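Local coordinates for uncharacterized protein Atu2452 (Agrobacterium tumefaciens, PDB 2R8B) that is of unknown function but, as a dienelactone hydrolase family member with an alpha/beta-hydrolase fold, is probably a serine hydrolase acting on an ester-like substrate, at residues A[69-74]-A[103-108]. Residues are numbered along the deposited sequence; the frame is centred on the assembly and turned at random.
Sequences HGTGGD and AARFFR. With SO4 (sulfate ion), chain C.
G72 N donates a hydrogen bond to A104 O, 3.0 Å long and nearly straight at 163°. This is the one hydrogen bond joining the two segments. G72 sits in a type II beta turn from G70 to G73, closed by G73 N to G70 O, and its CA rests on A103 CB.

F106 CE1 lies over one face of the H69 imidazole, 3.5 Å from H69 CE1, with the ring planes at 32°. F106 CG is anti to its carbonyl carbon (chi1 -74°), which turns the ring toward H69. The G73–D74 peptide lies over the rim of the opposite face. A104 O approaches the imidazole edge without a hydrogen bond to it.

T71 and R105 run side by side. T71 CG2 meets the guanidinium edge, 3.4 Å from R105 NH2. R105 NE donates a hydrogen bond to F107 O (2.9 Å), and NH1 adds a weak one; together they help fix the group's rotation.

R105 grips the sulfate with two bonds, NH1 to O3 (2.7 Å) and NH2 to O2 (2.6 Å). N150 ND2 and N153 ND2, from helix 150-161, also hydrogen-bond the sulfate, and the F107 ring lies against it.

The two segments thus border an anion site beside the likely nucleophile elbow. The sulfate was probably picked up during crystallisation, but its binding is consistent with a pocket that accepts a negatively charged group.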
ATOM      1  N   HIS A  69      -3.522   6.701  -0.904  1.00 56.43           N
ATOM      2  CA  HIS A  69      -3.964   7.284  -2.160  1.00 56.76           C
ATOM      3  C   HIS A  69      -2.828   7.389  -3.183  1.00 57.35           C
ATOM      4  O   HIS A  69      -1.662   7.314  -2.814  1.00 57.30           O
ATOM      5  CB  HIS A  69      -4.514   8.680  -1.910  1.00 56.54           C
ATOM      6  CG  HIS A  69      -3.494   9.633  -1.376  1.00 56.67           C
ATOM      7  ND1 HIS A  69      -3.403   9.953  -0.037  1.00 57.99           N
ATOM      8  CD2 HIS A  69      -2.512  10.327  -1.994  1.00 55.84           C
ATOM      9  CE1 HIS A  69      -2.409  10.804   0.146  1.00 56.68           C
ATOM     10  NE2 HIS A  69      -1.850  11.044  -1.026  1.00 56.72           N
ATOM     11  N   GLY A  70      -3.184   7.572  -4.458  1.00 57.54           N
ATOM     12  CA  GLY A  70      -2.212   7.863  -5.495  1.00 58.22           C
ATOM     13  C   GLY A  70      -1.775   9.318  -5.421  1.00 58.64           C
ATOM     14  O   GLY A  70      -2.325  10.106  -4.643  1.00 59.71           O
ATOM     15  N   THR A  71      -0.777   9.667  -6.213  1.00 58.01           N
ATOM     16  CA  THR A  71      -0.380  11.037  -6.415  1.00 58.48           C
ATOM     17  C   THR A  71      -1.639  11.869  -6.743  1.00 59.04           C
ATOM     18  O   THR A  71      -2.459  11.469  -7.599  1.00 59.38           O
ATOM     19  CB  THR A  71       0.644  11.156  -7.615  1.00 58.30           C
ATOM     20  OG1 THR A  71       1.351   9.900  -7.811  1.00 61.00           O
ATOM     21  CG2 THR A  71       1.608  12.319  -7.424  1.00 55.90           C
ATOM     22  N   GLY A  72      -1.800  13.010  -6.067  1.00 58.59           N
ATOM     23  CA  GLY A  72      -2.872  13.920  -6.392  1.00 58.52           C
ATOM     24  C   GLY A  72      -4.138  13.655  -5.605  1.00 58.86           C
ATOM     25  O   GLY A  72      -4.992  14.517  -5.529  1.00 58.74           O
ATOM     26  N   GLY A  73      -4.268  12.466  -5.014  1.00 59.23           N
ATOM     27  CA  GLY A  73      -5.432  12.125  -4.193  1.00 59.45           C
ATOM     28  C   GLY A  73      -5.313  12.675  -2.785  1.00 60.14           C
ATOM     29  O   GLY A  73      -4.583  13.649  -2.558  1.00 60.16           O
ATOM     30  N   ASP A  74      -6.036  12.062  -1.841  1.00 60.56           N
ATOM     31  CA  ASP A  74      -5.951  12.425  -0.422  1.00 61.07           C
ATOM     32  C   ASP A  74      -6.623  11.379   0.490  1.00 61.48           C
ATOM     33  O   ASP A  74      -6.836  10.234   0.052  1.00 61.99           O
ATOM     34  CB  ASP A  74      -6.508  13.841  -0.176  1.00 61.02           C
ATOM     35  CG  ASP A  74      -8.042  13.885  -0.104  1.00 61.60           C
ATOM     36  OD1 ASP A  74      -8.610  14.978  -0.313  1.00 61.79           O
ATOM     37  OD2 ASP A  74      -8.688  12.854   0.184  1.00 61.99           O
ATOM     38  N   ALA A 103      -0.278  18.768  -5.817  1.00 58.20           N
ATOM     39  CA  ALA A 103      -0.583  17.329  -5.646  1.00 57.18           C
ATOM     40  C   ALA A 103       0.171  16.625  -4.479  1.00 56.59           C
ATOM     41  O   ALA A 103       1.405  16.610  -4.416  1.00 56.64           O
ATOM     42  CB  ALA A 103      -0.416  16.578  -6.961  1.00 56.48           C
ATOM     43  N   ALA A 104      -0.589  16.052  -3.551  1.00 55.63           N
ATOM     44  CA  ALA A 104       0.014  15.381  -2.410  1.00 54.98           C
ATOM     45  C   ALA A 104       0.512  13.961  -2.748  1.00 54.57           C
ATOM     46  O   ALA A 104      -0.137  13.228  -3.521  1.00 54.51           O
ATOM     47  CB  ALA A 104      -0.955  15.353  -1.267  1.00 54.76           C
ATOM     48  N   ARG A 105       1.669  13.587  -2.193  1.00 53.85           N
ATOM     49  CA  ARG A 105       2.227  12.226  -2.348  1.00 53.37           C
ATOM     50  C   ARG A 105       2.933  11.812  -1.091  1.00 53.42           C
ATOM     51  O   ARG A 105       3.096  12.634  -0.182  1.00 53.35           O
ATOM     52  CB  ARG A 105       3.166  12.075  -3.558  1.00 53.41           C
ATOM     53  CG  ARG A 105       3.912  13.334  -3.991  1.00 53.88           C
ATOM     54  CD  ARG A 105       4.589  13.211  -5.341  1.00 52.07           C
ATOM     55  NE  ARG A 105       5.588  12.157  -5.293  1.00 51.81           N
ATOM     56  CZ  ARG A 105       5.550  11.039  -6.025  1.00 54.09           C
ATOM     57  NH1 ARG A 105       6.508  10.118  -5.878  1.00 54.11           N
ATOM     58  NH2 ARG A 105       4.573  10.842  -6.919  1.00 52.79           N
ATOM     59  N   PHE A 106       3.339  10.543  -1.047  1.00 53.10           N
ATOM     60  CA  PHE A 106       3.977   9.985   0.128  1.00 53.33           C
ATOM     61  C   PHE A 106       5.511  10.039   0.216  1.00 54.34           C
ATOM     62  O   PHE A 106       6.067   9.604   1.242  1.00 55.10           O
ATOM     63  CB  PHE A 106       3.523   8.554   0.333  1.00 53.18           C
ATOM     64  CG  PHE A 106       2.141   8.449   0.840  1.00 52.29           C
ATOM     65  CD1 PHE A 106       1.087   8.179  -0.032  1.00 52.40           C
ATOM     66  CD2 PHE A 106       1.866   8.664   2.195  1.00 52.23           C
ATOM     67  CE1 PHE A 106      -0.247   8.107   0.433  1.00 50.13           C
ATOM     68  CE2 PHE A 106       0.562   8.600   2.674  1.00 51.53           C
ATOM     69  CZ  PHE A 106      -0.499   8.314   1.782  1.00 52.28           C
ATOM     70  N   PHE A 107       6.194  10.526  -0.830  1.00 54.73           N
ATOM     71  CA  PHE A 107       7.675  10.670  -0.840  1.00 55.12           C
ATOM     72  C   PHE A 107       8.094  11.366  -2.095  1.00 56.29           C
ATOM     73  O   PHE A 107       7.360  11.385  -3.070  1.00 56.53           O
ATOM     74  CB  PHE A 107       8.420   9.339  -0.726  1.00 54.76           C
ATOM     75  CG  PHE A 107       8.176   8.409  -1.878  1.00 53.06           C
ATOM     76  CD1 PHE A 107       7.025   7.625  -1.922  1.00 52.97           C
ATOM     77  CD2 PHE A 107       9.089   8.319  -2.910  1.00 53.70           C
ATOM     78  CE1 PHE A 107       6.767   6.767  -2.963  1.00 53.34           C
ATOM     79  CE2 PHE A 107       8.849   7.485  -3.970  1.00 55.18           C
ATOM     80  CZ  PHE A 107       7.659   6.689  -3.985  1.00 55.65           C
ATOM     81  N   ARG A 108       9.303  11.893  -2.120  1.00 58.10           N
ATOM     82  CA  ARG A 108       9.690  12.798  -3.190  1.00 60.48           C
ATOM     83  C   ARG A 108      10.337  12.148  -4.398  1.00 61.24           C
ATOM     84  O   ARG A 108      11.236  11.331  -4.272  1.00 61.52           O
ATOM     85  CB  ARG A 108      10.598  13.907  -2.667  1.00 60.30           C
ATOM     86  CG  ARG A 108      10.824  15.023  -3.671  1.00 62.09           C
ATOM     87  CD  ARG A 108      11.792  16.091  -3.173  1.00 61.43           C
ATOM     88  NE  ARG A 108      13.182  15.690  -3.308  1.00 62.77           N
ATOM     89  CZ  ARG A 108      13.979  16.099  -4.282  1.00 64.57           C
ATOM     90  NH1 ARG A 108      15.232  15.687  -4.333  1.00 65.21           N
ATOM     91  NH2 ARG A 108      13.518  16.920  -5.205  1.00 64.47           N
TER
HETATM   92  S   SO4 C 250       5.559   7.327  -7.635  0.70 93.00           S
HETATM   93  O1  SO4 C 250       5.582   6.420  -6.494  0.70 92.80           O
HETATM   94  O2  SO4 C 250       4.469   8.276  -7.439  0.70 94.93           O
HETATM   95  O3  SO4 C 250       6.806   8.087  -7.631  0.70 93.85           O
HETATM   96  O4  SO4 C 250       5.344   6.628  -8.922  0.70 92.31           O